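PDB 1RZ3: hypothetical protein RBSTP0775 from Geobacillus stearothermophilus, which is of uncertain function but probably acts as an ATP-dependent kinase of the phosphoribulokinase/uridine kinase family, with a P-loop NTPase fold. Local coordinates for residues 54-58 and 59-63; 74-78 and 79-83; 87-90 and 91-95. All blocks are in the same frame, centred on the assembly; numbering follows the deposited sequence.

How the interactions relate
The three contacts follow one another along the chain, from an edge strand of the parallel sheet, 53-57, through helix 75-82 to helix 86-94. Interaction 1 touches both of the others. Its centre lies about 12 Å from that of interaction 3, and Met58 CE packs against Leu89 CD1 at 3.8 Å. The centre of interaction 2 is about 17 Å from that of interaction 1, yet Val63 N lies 2.9 Å from Gln83 O, a probable hydrogen bond. Interactions 2 and 3 adjoin in sequence but do not otherwise touch. A probable P-loop is touched by His57 of interaction 1 and lies near Tyr79 of interaction 2. The bound calcium ion is about 13 Å from the Phe56 side chain.

Interaction 1 (54-58 and 59-63); sequences CVFHM and DDHIV
The carbonyls of His57 and Met58 accept the amides of Asp60 and His61, three residues on, in a short 3-10 turn at the end of strand 53-57. Asp60 N donates to His57 O at 2.9 Å, and His61 N to Met58 O, also at 2.9 Å. Both donors stand above the carbonyl plane, the second by 62°. Trp84 also bonds to Met58 O. On the tight side Phe56, Met58 and His61 are buried. Met58, present as selenomethionine and bent at chi2 and chi3, packs on Phe94, and His61 meets Phe107 edge-to-face. His61 NE2 comes to the rim of the Phe56 ring, near its plane, 4.1 Å from CD1. This end of the parallel sheet is the side where related P-loop proteins bind nucleotide, and His57 touches the probable P-loop. The looser side carries His57 and Asp60, both partly exposed. Their side chains run alongside each other, with ring and carboxylate planes 78° apart, and Asp60 OD2 lies 3.4 Å from His57 CB. One water ties the backbone to two side chains: it accepts from His57 N at 2.8 Å, donates to Asp60 OD2 at 3.0 Å and hydrogen-bonds to His61 NE2. The His57 ring turns to Glu131, which bonds to ND1.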
ATOM      1  N   CYS A  54       8.594  10.121   0.476  1.00 16.67           N
ATOM      2  CA  CYS A  54       9.166   8.912  -0.123  1.00 17.23           C
ATOM      3  C   CYS A  54       7.956   7.995  -0.358  1.00 17.63           C
ATOM      4  O   CYS A  54       7.140   7.801   0.544  1.00 15.55           O
ATOM      5  CB  CYS A  54      10.159   8.258   0.848  1.00 20.96           C
ATOM      6  SG  CYS A  54      10.923   6.733   0.244  1.00 29.12           S
ATOM      7  N   VAL A  55       7.836   7.437  -1.558  1.00 15.99           N
ATOM      8  CA  VAL A  55       6.686   6.594  -1.883  1.00 16.97           C
ATOM      9  C   VAL A  55       7.031   5.138  -2.195  1.00 18.38           C
ATOM     10  O   VAL A  55       8.005   4.860  -2.894  1.00 18.10           O
ATOM     11  CB  VAL A  55       5.923   7.163  -3.106  1.00 17.15           C
ATOM     12  CG1 VAL A  55       4.654   6.359  -3.350  1.00 17.38           C
ATOM     13  CG2 VAL A  55       5.601   8.644  -2.893  1.00 16.32           C
ATOM     14  N   PHE A  56       6.221   4.220  -1.670  1.00 17.13           N
ATOM     15  CA  PHE A  56       6.385   2.783  -1.905  1.00 15.72           C
ATOM     16  C   PHE A  56       5.085   2.283  -2.520  1.00 16.02           C
ATOM     17  O   PHE A  56       4.005   2.758  -2.164  1.00 14.54           O
ATOM     18  CB  PHE A  56       6.639   2.034  -0.590  1.00 17.08           C
ATOM     19  CG  PHE A  56       8.021   2.221  -0.038  1.00 17.44           C
ATOM     20  CD1 PHE A  56       9.079   1.446  -0.499  1.00 18.53           C
ATOM     21  CD2 PHE A  56       8.269   3.185   0.933  1.00 19.03           C
ATOM     22  CE1 PHE A  56      10.372   1.628   0.003  1.00 20.49           C
ATOM     23  CE2 PHE A  56       9.553   3.374   1.441  1.00 20.01           C
ATOM     24  CZ  PHE A  56      10.605   2.595   0.975  1.00 20.12           C
ATOM     25  N   HIS A  57       5.193   1.329  -3.443  1.00 15.40           N
ATOM     26  CA  HIS A  57       4.030   0.758  -4.115  1.00 15.91           C
ATOM     27  C   HIS A  57       4.098  -0.742  -3.847  1.00 15.74           C
ATOM     28  O   HIS A  57       4.991  -1.420  -4.350  1.00 15.14           O
ATOM     29  CB  HIS A  57       4.114   1.034  -5.620  1.00 17.87           C
ATOM     30  CG  HIS A  57       4.168   2.490  -5.966  1.00 19.36           C
ATOM     31  ND1 HIS A  57       3.040   3.278  -6.048  1.00 18.01           N
ATOM     32  CD2 HIS A  57       5.216   3.304  -6.239  1.00 21.51           C
ATOM     33  CE1 HIS A  57       3.391   4.515  -6.356  1.00 19.30           C
ATOM     34  NE2 HIS A  57       4.705   4.557  -6.478  1.00 20.82           N
HETATM   35  N   MSE A  58       3.156  -1.265  -3.068  1.00 16.53           N
HETATM   36  CA  MSE A  58       3.201  -2.681  -2.710  1.00 17.22           C
HETATM   37  C   MSE A  58       3.197  -3.688  -3.851  1.00 15.44           C
HETATM   38  O   MSE A  58       3.688  -4.803  -3.677  1.00 14.41           O
HETATM   39  CB  MSE A  58       2.092  -3.021  -1.715  1.00 18.33           C
HETATM   40  CG  MSE A  58       2.208  -2.272  -0.388  1.00 23.28           C
HETATM   41 SE   MSE A  58       3.978  -2.295   0.402  1.00 26.94          SE
HETATM   42  CE  MSE A  58       4.112  -4.190   0.767  1.00 28.39           C
ATOM     43  N   ASP A  59       2.657  -3.321  -5.010  1.00 17.25           N
ATOM     44  CA  ASP A  59       2.666  -4.256  -6.136  1.00 21.47           C
ATOM     45  C   ASP A  59       4.095  -4.495  -6.626  1.00 20.86           C
ATOM     46  O   ASP A  59       4.351  -5.448  -7.360  1.00 19.84           O
ATOM     47  CB  ASP A  59       1.806  -3.745  -7.292  1.00 25.17           C
ATOM     48  CG  ASP A  59       0.324  -3.791  -6.976  1.00 32.14           C
ATOM     49  OD1 ASP A  59      -0.120  -4.783  -6.356  1.00 34.12           O
ATOM     50  OD2 ASP A  59      -0.398  -2.843  -7.355  1.00 36.92           O
ATOM     51  N   ASP A  60       5.020  -3.624  -6.225  1.00 17.68           N
ATOM     52  CA  ASP A  60       6.427  -3.777  -6.605  1.00 19.43           C
ATOM     53  C   ASP A  60       7.062  -4.886  -5.771  1.00 18.89           C
ATOM     54  O   ASP A  60       8.094  -5.447  -6.147  1.00 19.43           O
ATOM     55  CB  ASP A  60       7.249  -2.510  -6.301  1.00 20.75           C
ATOM     56  CG  ASP A  60       6.948  -1.352  -7.234  1.00 23.23           C
ATOM     57  OD1 ASP A  60       6.589  -1.592  -8.401  1.00 22.11           O
ATOM     58  OD2 ASP A  60       7.104  -0.191  -6.794  1.00 24.29           O
ATOM     59  N   HIS A  61       6.447  -5.209  -4.638  1.00 15.60           N
ATOM     60  CA  HIS A  61       7.061  -6.179  -3.741  1.00 17.12           C
ATOM     61  C   HIS A  61       6.388  -7.527  -3.549  1.00 17.55           C
ATOM     62  O   HIS A  61       6.368  -8.069  -2.442  1.00 17.75           O
ATOM     63  CB  HIS A  61       7.279  -5.498  -2.391  1.00 16.31           C
ATOM     64  CG  HIS A  61       7.926  -4.153  -2.507  1.00 18.26           C
ATOM     65  ND1 HIS A  61       9.209  -3.986  -2.984  1.00 20.19           N
ATOM     66  CD2 HIS A  61       7.445  -2.908  -2.278  1.00 18.72           C
ATOM     67  CE1 HIS A  61       9.489  -2.696  -3.046  1.00 21.26           C
ATOM     68  NE2 HIS A  61       8.436  -2.020  -2.624  1.00 19.09           N
ATOM     69  N   ILE A  62       5.855  -8.071  -4.633  1.00 18.49           N
ATOM     70  CA  ILE A  62       5.205  -9.372  -4.587  1.00 18.33           C
ATOM     71  C   ILE A  62       6.206 -10.452  -4.998  1.00 20.53           C
ATOM     72  O   ILE A  62       7.286 -10.148  -5.523  1.00 18.03           O
ATOM     73  CB  ILE A  62       3.991  -9.421  -5.533  1.00 19.98           C
ATOM     74  CG1 ILE A  62       4.431  -9.129  -6.971  1.00 19.35           C
ATOM     75  CG2 ILE A  62       2.944  -8.416  -5.078  1.00 17.13           C
ATOM     76  CD1 ILE A  62       3.339  -9.315  -7.991  1.00 20.18           C
ATOM     77  N   VAL A  63       5.845 -11.706  -4.745  1.00 19.08           N
ATOM     78  CA  VAL A  63       6.695 -12.838  -5.084  1.00 22.34           C
ATOM     79  C   VAL A  63       6.523 -13.261  -6.541  1.00 23.19           C
ATOM     80  O   VAL A  63       5.619 -12.797  -7.229  1.00 22.56           O
ATOM     81  CB  VAL A  63       6.386 -14.045  -4.177  1.00 22.13           C
ATOM     82  CG1 VAL A  63       6.619 -13.668  -2.721  1.00 22.55           C
ATOM     83  CG2 VAL A  63       4.940 -14.497  -4.384  1.00 22.26           C
TER
HETATM   84  O   HOH W   1       7.816   0.408  -3.968  1.00 15.99           O

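Interaction 2 (74-78 and 79-83); sequences EEWFE and YYYLQ
Phe77 has its CG opposite the backbone N (chi1 -172°), while Tyr81, one turn on, has its CG opposite the carbonyl carbon (chi1 -77°). These two choices swing the rings into each other. Tyr81 CB sits over the Phe77 face, 4.2 Å from the ring centroid, in a CH-pi contact. Farther out, Tyr81 CD2 reaches Phe77 CE1 at 3.5 Å. The ring planes stand 43° apart and the rings meet obliquely. Leu82 approaches the Phe77 ring as well, with CG 4.2 Å from CE2. Trp76 lies alongside Tyr81, and its CZ3 is 4.1 Å from Tyr81 CE2. Tyr80 CD2 lies over the centre of one face of the Tyr81 ring.

The backbone beneath is a regular alpha-helix at first. Tyr79 N, Tyr80 N and Tyr81 N bond to the carbonyls of Glu75, Trp76 and Phe77. The last turn widens to a pi-type turn. There Gln83 N makes a weak bond to Glu78 O at 2.8 Å, and Leu82 N is shared weakly between Phe77 O and Glu78 O.

Helix 75-82 lies against helix 169-187: Glu75 forms salt bridges with Arg175 and Lys171, and Glu78 has a salt bridge to Arg175 and a hydrogen bond to Thr71. On the same helix, Tyr81 OH bonds to Tyr182 OH, Trp76 meets the Tyr182 ring, and Tyr79 meets Tyr176 edge-to-face. The Gln83 side chain touches Ile62, in the loop after strand 53-57.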
ATOM      1  N   GLU A  74      -6.632 -22.368  -3.314  1.00 26.62           N
ATOM      2  CA  GLU A  74      -7.639 -21.589  -4.018  1.00 26.29           C
ATOM      3  C   GLU A  74      -6.980 -20.249  -4.326  1.00 24.19           C
ATOM      4  O   GLU A  74      -6.122 -19.790  -3.571  1.00 22.34           O
ATOM      5  CB  GLU A  74      -8.877 -21.390  -3.144  1.00 26.89           C
ATOM      6  CG  GLU A  74      -9.704 -22.657  -2.968  1.00 32.18           C
ATOM      7  CD  GLU A  74     -10.956 -22.428  -2.141  1.00 35.66           C
ATOM      8  OE1 GLU A  74     -11.699 -21.468  -2.437  1.00 35.92           O
ATOM      9  OE2 GLU A  74     -11.201 -23.212  -1.201  1.00 40.83           O
ATOM     10  N   GLU A  75      -7.380 -19.628  -5.427  1.00 23.20           N
ATOM     11  CA  GLU A  75      -6.784 -18.362  -5.825  1.00 22.02           C
ATOM     12  C   GLU A  75      -6.928 -17.214  -4.831  1.00 22.70           C
ATOM     13  O   GLU A  75      -6.036 -16.364  -4.746  1.00 22.91           O
ATOM     14  CB  GLU A  75      -7.310 -17.951  -7.203  1.00 23.04           C
ATOM     15  CG  GLU A  75      -6.873 -18.911  -8.307  1.00 25.20           C
ATOM     16  CD  GLU A  75      -6.772 -18.239  -9.664  1.00 28.19           C
ATOM     17  OE1 GLU A  75      -6.077 -17.207  -9.766  1.00 29.58           O
ATOM     18  OE2 GLU A  75      -7.380 -18.745 -10.631  1.00 31.49           O
ATOM     19  N   TRP A  76      -8.021 -17.175  -4.073  1.00 19.39           N
ATOM     20  CA  TRP A  76      -8.189 -16.093  -3.107  1.00 20.82           C
ATOM     21  C   TRP A  76      -7.083 -16.172  -2.061  1.00 20.71           C
ATOM     22  O   TRP A  76      -6.552 -15.152  -1.611  1.00 20.07           O
ATOM     23  CB  TRP A  76      -9.551 -16.170  -2.406  1.00 21.64           C
ATOM     24  CG  TRP A  76      -9.643 -17.237  -1.343  1.00 23.28           C
ATOM     25  CD1 TRP A  76     -10.084 -18.522  -1.502  1.00 22.86           C
ATOM     26  CD2 TRP A  76      -9.260 -17.112   0.034  1.00 23.50           C
ATOM     27  NE1 TRP A  76     -10.002 -19.202  -0.308  1.00 22.65           N
ATOM     28  CE2 TRP A  76      -9.498 -18.362   0.650  1.00 23.11           C
ATOM     29  CE3 TRP A  76      -8.736 -16.064   0.807  1.00 22.78           C
ATOM     30  CZ2 TRP A  76      -9.232 -18.594   2.007  1.00 23.28           C
ATOM     31  CZ3 TRP A  76      -8.470 -16.298   2.162  1.00 22.18           C
ATOM     32  CH2 TRP A  76      -8.720 -17.555   2.743  1.00 22.40           C
ATOM     33  N   PHE A  77      -6.740 -17.400  -1.686  1.00 21.18           N
ATOM     34  CA  PHE A  77      -5.711 -17.653  -0.687  1.00 20.62           C
ATOM     35  C   PHE A  77      -4.327 -17.285  -1.221  1.00 21.02           C
ATOM     36  O   PHE A  77      -3.491 -16.761  -0.483  1.00 21.92           O
ATOM     37  CB  PHE A  77      -5.736 -19.131  -0.290  1.00 22.99           C
ATOM     38  CG  PHE A  77      -4.847 -19.467   0.871  1.00 22.46           C
ATOM     39  CD1 PHE A  77      -5.339 -19.444   2.170  1.00 23.45           C
ATOM     40  CD2 PHE A  77      -3.514 -19.800   0.664  1.00 24.99           C
ATOM     41  CE1 PHE A  77      -4.517 -19.751   3.254  1.00 25.36           C
ATOM     42  CE2 PHE A  77      -2.682 -20.109   1.741  1.00 24.69           C
ATOM     43  CZ  PHE A  77      -3.186 -20.084   3.040  1.00 24.06           C
ATOM     44  N   GLU A  78      -4.088 -17.576  -2.496  1.00 21.46           N
ATOM     45  CA  GLU A  78      -2.807 -17.270  -3.128  1.00 22.26           C
ATOM     46  C   GLU A  78      -2.612 -15.756  -3.162  1.00 22.65           C
ATOM     47  O   GLU A  78      -1.535 -15.238  -2.859  1.00 22.68           O
ATOM     48  CB  GLU A  78      -2.770 -17.798  -4.567  1.00 22.76           C
ATOM     49  CG  GLU A  78      -3.018 -19.292  -4.714  1.00 26.17           C
ATOM     50  CD  GLU A  78      -2.804 -19.781  -6.133  1.00 25.99           C
ATOM     51  OE1 GLU A  78      -3.296 -19.125  -7.071  1.00 26.92           O
ATOM     52  OE2 GLU A  78      -2.148 -20.828  -6.314  1.00 29.98           O
ATOM     53  N   TYR A  79      -3.672 -15.056  -3.543  1.00 20.72           N
ATOM     54  CA  TYR A  79      -3.648 -13.606  -3.649  1.00 19.64           C
ATOM     55  C   TYR A  79      -3.510 -12.903  -2.297  1.00 19.10           C
ATOM     56  O   TYR A  79      -2.705 -11.981  -2.149  1.00 17.67           O
ATOM     57  CB  TYR A  79      -4.917 -13.141  -4.373  1.00 19.20           C
ATOM     58  CG  TYR A  79      -5.049 -11.641  -4.576  1.00 20.32           C
ATOM     59  CD1 TYR A  79      -3.954 -10.861  -4.940  1.00 21.39           C
ATOM     60  CD2 TYR A  79      -6.294 -11.017  -4.464  1.00 22.34           C
ATOM     61  CE1 TYR A  79      -4.097  -9.489  -5.191  1.00 20.80           C
ATOM     62  CE2 TYR A  79      -6.445  -9.657  -4.713  1.00 21.55           C
ATOM     63  CZ  TYR A  79      -5.347  -8.901  -5.076  1.00 20.62           C
ATOM     64  OH  TYR A  79      -5.513  -7.563  -5.340  1.00 21.93           O
ATOM     65  N   TYR A  80      -4.267 -13.349  -1.302  1.00 17.39           N
ATOM     66  CA  TYR A  80      -4.214 -12.704   0.004  1.00 18.99           C
ATOM     67  C   TYR A  80      -3.047 -13.106   0.907  1.00 20.33           C
ATOM     68  O   TYR A  80      -2.466 -12.258   1.591  1.00 18.07           O
ATOM     69  CB  TYR A  80      -5.520 -12.939   0.771  1.00 18.89           C
ATOM     70  CG  TYR A  80      -5.626 -12.100   2.029  1.00 18.32           C
ATOM     71  CD1 TYR A  80      -5.963 -10.746   1.960  1.00 16.84           C
ATOM     72  CD2 TYR A  80      -5.326 -12.642   3.280  1.00 16.60           C
ATOM     73  CE1 TYR A  80      -5.993  -9.953   3.099  1.00 15.84           C
ATOM     74  CE2 TYR A  80      -5.352 -11.858   4.428  1.00 17.35           C
ATOM     75  CZ  TYR A  80      -5.685 -10.513   4.330  1.00 17.95           C
ATOM     76  OH  TYR A  80      -5.703  -9.729   5.457  1.00 17.01           O
ATOM     77  N   TYR A  81      -2.700 -14.390   0.912  1.00 20.93           N
ATOM     78  CA  TYR A  81      -1.639 -14.880   1.793  1.00 21.32           C
ATOM     79  C   TYR A  81      -0.277 -15.197   1.190  1.00 21.59           C
ATOM     80  O   TYR A  81       0.738 -15.113   1.881  1.00 23.99           O
ATOM     81  CB  TYR A  81      -2.126 -16.127   2.535  1.00 20.65           C
ATOM     82  CG  TYR A  81      -3.058 -15.843   3.686  1.00 19.57           C
ATOM     83  CD1 TYR A  81      -2.608 -15.155   4.811  1.00 18.79           C
ATOM     84  CD2 TYR A  81      -4.385 -16.269   3.656  1.00 19.25           C
ATOM     85  CE1 TYR A  81      -3.453 -14.897   5.882  1.00 19.63           C
ATOM     86  CE2 TYR A  81      -5.243 -16.021   4.727  1.00 19.24           C
ATOM     87  CZ  TYR A  81      -4.765 -15.332   5.836  1.00 20.28           C
ATOM     88  OH  TYR A  81      -5.595 -15.071   6.897  1.00 19.19           O
ATOM     89  N   LEU A  82      -0.241 -15.563  -0.083  1.00 20.49           N
ATOM     90  CA  LEU A  82       1.030 -15.927  -0.697  1.00 20.55           C
ATOM     91  C   LEU A  82       1.666 -14.898  -1.619  1.00 19.86           C
ATOM     92  O   LEU A  82       2.882 -14.910  -1.803  1.00 20.83           O
ATOM     93  CB  LEU A  82       0.869 -17.248  -1.459  1.00 19.31           C
ATOM     94  CG  LEU A  82       0.263 -18.400  -0.649  1.00 19.39           C
ATOM     95  CD1 LEU A  82       0.238 -19.658  -1.504  1.00 22.64           C
ATOM     96  CD2 LEU A  82       1.069 -18.625   0.624  1.00 18.59           C
ATOM     97  N   GLN A  83       0.860 -14.015  -2.200  1.00 17.87           N
ATOM     98  CA  GLN A  83       1.387 -13.020  -3.129  1.00 20.07           C
ATOM     99  C   GLN A  83       2.450 -12.105  -2.515  1.00 18.31           C
ATOM    100  O   GLN A  83       3.356 -11.634  -3.215  1.00 17.01           O
ATOM    101  CB  GLN A  83       0.245 -12.187  -3.717  1.00 20.15           C
ATOM    102  CG  GLN A  83       0.697 -11.242  -4.819  1.00 22.12           C
ATOM    103  CD  GLN A  83      -0.352 -11.069  -5.895  1.00 24.62           C
ATOM    104  OE1 GLN A  83      -0.834 -12.048  -6.461  1.00 25.98           O
ATOM    105  NE2 GLN A  83      -0.707  -9.821  -6.187  1.00 25.33           N
TER

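Interaction 3 (87-90 and 91-95); sequences EWLT and HQLFR
Leu89 O is gripped by two backbone donors, Leu93 N at 2.8 Å and Phe94 N at 3.0 Å. The Leu93 bond is the more bent, at 140° at the hydrogen, and Phe94 N comes nearer the carbonyl plane. Arg95 N continues the wider spacing by donating to Thr90 O at 3.0 Å, in the carbonyl plane. One turn earlier the helix has ordinary spacing, and Gln92 N reaches Trp88 O at 2.7 Å. Helix 86-94 thus widens into a pi-type turn close to its C-terminal end.

Along its flank, Gln92 lays its aliphatic part over Trp88. With CG opposite the carbonyl carbon (chi1 -57°), the chain crosses the indole at about a right angle. CG stands 3.6 Å from the centroid of the six-membered ring, a CH-pi contact. The helix packs against strand 102-109 of the two-stranded antiparallel sheet, through Leu93 on Leu103 and Leu105 and Trp88 on Leu105 and Pro106. Leu93 also reaches Phe56 of the parallel sheet's edge strand, and Phe94 stacks on Trp140.

His91 and Glu87 run side by side, with His91 CE1 3.9 Å from Glu87 CG and their flat groups nearly perpendicular. The extended Arg95 side chain lays NH1 over the centre of the His91 ring, and its NE approaches Thr90 CG2 at 3.9 Å. Thr90 OG1 bonds back to Val86 O.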
ATOM      1  N   GLU A  87       5.695 -11.613   6.362  1.00 16.67           N
ATOM      2  CA  GLU A  87       6.684 -11.583   7.436  1.00 18.19           C
ATOM      3  C   GLU A  87       8.001 -10.919   7.030  1.00 16.45           C
ATOM      4  O   GLU A  87       8.571 -10.142   7.796  1.00 16.36           O
ATOM      5  CB  GLU A  87       6.937 -13.010   7.926  1.00 20.80           C
ATOM      6  CG  GLU A  87       8.021 -13.156   8.966  1.00 25.06           C
ATOM      7  CD  GLU A  87       8.208 -14.614   9.362  1.00 27.59           C
ATOM      8  OE1 GLU A  87       8.193 -15.482   8.461  1.00 34.49           O
ATOM      9  OE2 GLU A  87       8.372 -14.890  10.562  1.00 26.87           O
ATOM     10  N   TRP A  88       8.491 -11.221   5.831  1.00 16.37           N
ATOM     11  CA  TRP A  88       9.738 -10.620   5.369  1.00 15.29           C
ATOM     12  C   TRP A  88       9.546  -9.106   5.239  1.00 15.64           C
ATOM     13  O   TRP A  88      10.404  -8.322   5.663  1.00 15.07           O
ATOM     14  CB  TRP A  88      10.157 -11.206   4.013  1.00 17.29           C
ATOM     15  CG  TRP A  88      11.536 -10.783   3.577  1.00 19.62           C
ATOM     16  CD1 TRP A  88      12.720 -11.387   3.895  1.00 23.29           C
ATOM     17  CD2 TRP A  88      11.874  -9.634   2.788  1.00 22.46           C
ATOM     18  NE1 TRP A  88      13.773 -10.686   3.356  1.00 23.64           N
ATOM     19  CE2 TRP A  88      13.283  -9.605   2.671  1.00 23.18           C
ATOM     20  CE3 TRP A  88      11.122  -8.622   2.171  1.00 20.92           C
ATOM     21  CZ2 TRP A  88      13.956  -8.605   1.962  1.00 22.83           C
ATOM     22  CZ3 TRP A  88      11.793  -7.627   1.467  1.00 22.27           C
ATOM     23  CH2 TRP A  88      13.198  -7.628   1.368  1.00 21.85           C
ATOM     24  N   LEU A  89       8.417  -8.695   4.663  1.00 13.94           N
ATOM     25  CA  LEU A  89       8.137  -7.269   4.488  1.00 14.01           C
ATOM     26  C   LEU A  89       7.984  -6.566   5.827  1.00 14.61           C
ATOM     27  O   LEU A  89       8.379  -5.406   5.977  1.00 13.79           O
ATOM     28  CB  LEU A  89       6.883  -7.075   3.635  1.00 14.08           C
ATOM     29  CG  LEU A  89       7.133  -7.429   2.164  1.00 14.73           C
ATOM     30  CD1 LEU A  89       5.812  -7.569   1.436  1.00 13.46           C
ATOM     31  CD2 LEU A  89       8.019  -6.355   1.521  1.00 15.39           C
ATOM     32  N   THR A  90       7.417  -7.261   6.808  1.00 14.07           N
ATOM     33  CA  THR A  90       7.264  -6.663   8.128  1.00 15.49           C
ATOM     34  C   THR A  90       8.660  -6.376   8.684  1.00 16.54           C
ATOM     35  O   THR A  90       8.927  -5.296   9.208  1.00 15.99           O
ATOM     36  CB  THR A  90       6.547  -7.614   9.113  1.00 17.07           C
ATOM     37  OG1 THR A  90       5.241  -7.930   8.618  1.00 15.38           O
ATOM     38  CG2 THR A  90       6.421  -6.955  10.482  1.00 19.37           C
ATOM     39  N   HIS A  91       9.547  -7.358   8.561  1.00 18.07           N
ATOM     40  CA  HIS A  91      10.918  -7.237   9.058  1.00 19.95           C
ATOM     41  C   HIS A  91      11.795  -6.264   8.276  1.00 18.45           C
ATOM     42  O   HIS A  91      12.491  -5.434   8.861  1.00 20.15           O
ATOM     43  CB  HIS A  91      11.615  -8.603   9.032  1.00 22.65           C
ATOM     44  CG  HIS A  91      11.197  -9.535  10.127  1.00 28.06           C
ATOM     45  ND1 HIS A  91       9.877  -9.766  10.452  1.00 31.77           N
ATOM     46  CD2 HIS A  91      11.929 -10.336  10.939  1.00 30.10           C
ATOM     47  CE1 HIS A  91       9.814 -10.669  11.415  1.00 32.78           C
ATOM     48  NE2 HIS A  91      11.045 -11.031  11.729  1.00 30.39           N
ATOM     49  N   GLN A  92      11.759  -6.371   6.954  1.00 17.17           N
ATOM     50  CA  GLN A  92      12.618  -5.552   6.108  1.00 18.17           C
ATOM     51  C   GLN A  92      12.085  -4.221   5.606  1.00 17.39           C
ATOM     52  O   GLN A  92      12.853  -3.403   5.092  1.00 16.67           O
ATOM     53  CB  GLN A  92      13.097  -6.389   4.919  1.00 19.75           C
ATOM     54  CG  GLN A  92      13.833  -7.661   5.330  1.00 25.81           C
ATOM     55  CD  GLN A  92      14.930  -7.397   6.342  1.00 29.61           C
ATOM     56  OE1 GLN A  92      15.658  -6.409   6.239  1.00 29.41           O
ATOM     57  NE2 GLN A  92      15.061  -8.287   7.324  1.00 30.18           N
ATOM     58  N   LEU A  93      10.783  -3.995   5.734  1.00 16.43           N
ATOM     59  CA  LEU A  93      10.214  -2.735   5.279  1.00 15.43           C
ATOM     60  C   LEU A  93       9.476  -1.965   6.373  1.00 14.98           C
ATOM     61  O   LEU A  93       9.943  -0.926   6.841  1.00 15.96           O
ATOM     62  CB  LEU A  93       9.267  -2.973   4.092  1.00 17.11           C
ATOM     63  CG  LEU A  93       8.523  -1.755   3.522  1.00 18.02           C
ATOM     64  CD1 LEU A  93       9.515  -0.712   3.055  1.00 20.65           C
ATOM     65  CD2 LEU A  93       7.639  -2.196   2.361  1.00 22.15           C
ATOM     66  N   PHE A  94       8.329  -2.483   6.790  1.00 14.23           N
ATOM     67  CA  PHE A  94       7.513  -1.797   7.782  1.00 15.47           C
ATOM     68  C   PHE A  94       8.184  -1.436   9.102  1.00 15.22           C
ATOM     69  O   PHE A  94       8.069  -0.294   9.549  1.00 16.84           O
ATOM     70  CB  PHE A  94       6.222  -2.590   8.010  1.00 13.52           C
ATOM     71  CG  PHE A  94       5.330  -2.615   6.796  1.00 15.52           C
ATOM     72  CD1 PHE A  94       4.576  -1.495   6.449  1.00 15.28           C
ATOM     73  CD2 PHE A  94       5.304  -3.724   5.959  1.00 15.75           C
ATOM     74  CE1 PHE A  94       3.813  -1.481   5.281  1.00 15.18           C
ATOM     75  CE2 PHE A  94       4.545  -3.722   4.789  1.00 14.80           C
ATOM     76  CZ  PHE A  94       3.797  -2.597   4.451  1.00 15.44           C
ATOM     77  N   ARG A  95       8.894  -2.378   9.716  1.00 16.14           N
ATOM     78  CA  ARG A  95       9.570  -2.097  10.990  1.00 17.49           C
ATOM     79  C   ARG A  95      10.693  -1.074  10.827  1.00 16.48           C
ATOM     80  O   ARG A  95      11.111  -0.440  11.796  1.00 15.55           O
ATOM     81  CB  ARG A  95      10.177  -3.376  11.583  1.00 20.49           C
ATOM     82  CG  ARG A  95       9.186  -4.370  12.151  1.00 28.58           C
ATOM     83  CD  ARG A  95       9.915  -5.541  12.809  1.00 36.10           C
ATOM     84  NE  ARG A  95       8.989  -6.535  13.348  1.00 42.55           N
ATOM     85  CZ  ARG A  95       9.364  -7.663  13.949  1.00 45.93           C
ATOM     86  NH1 ARG A  95      10.653  -7.944  14.096  1.00 47.12           N
ATOM     87  NH2 ARG A  95       8.449  -8.512  14.398  1.00 46.35           N
TER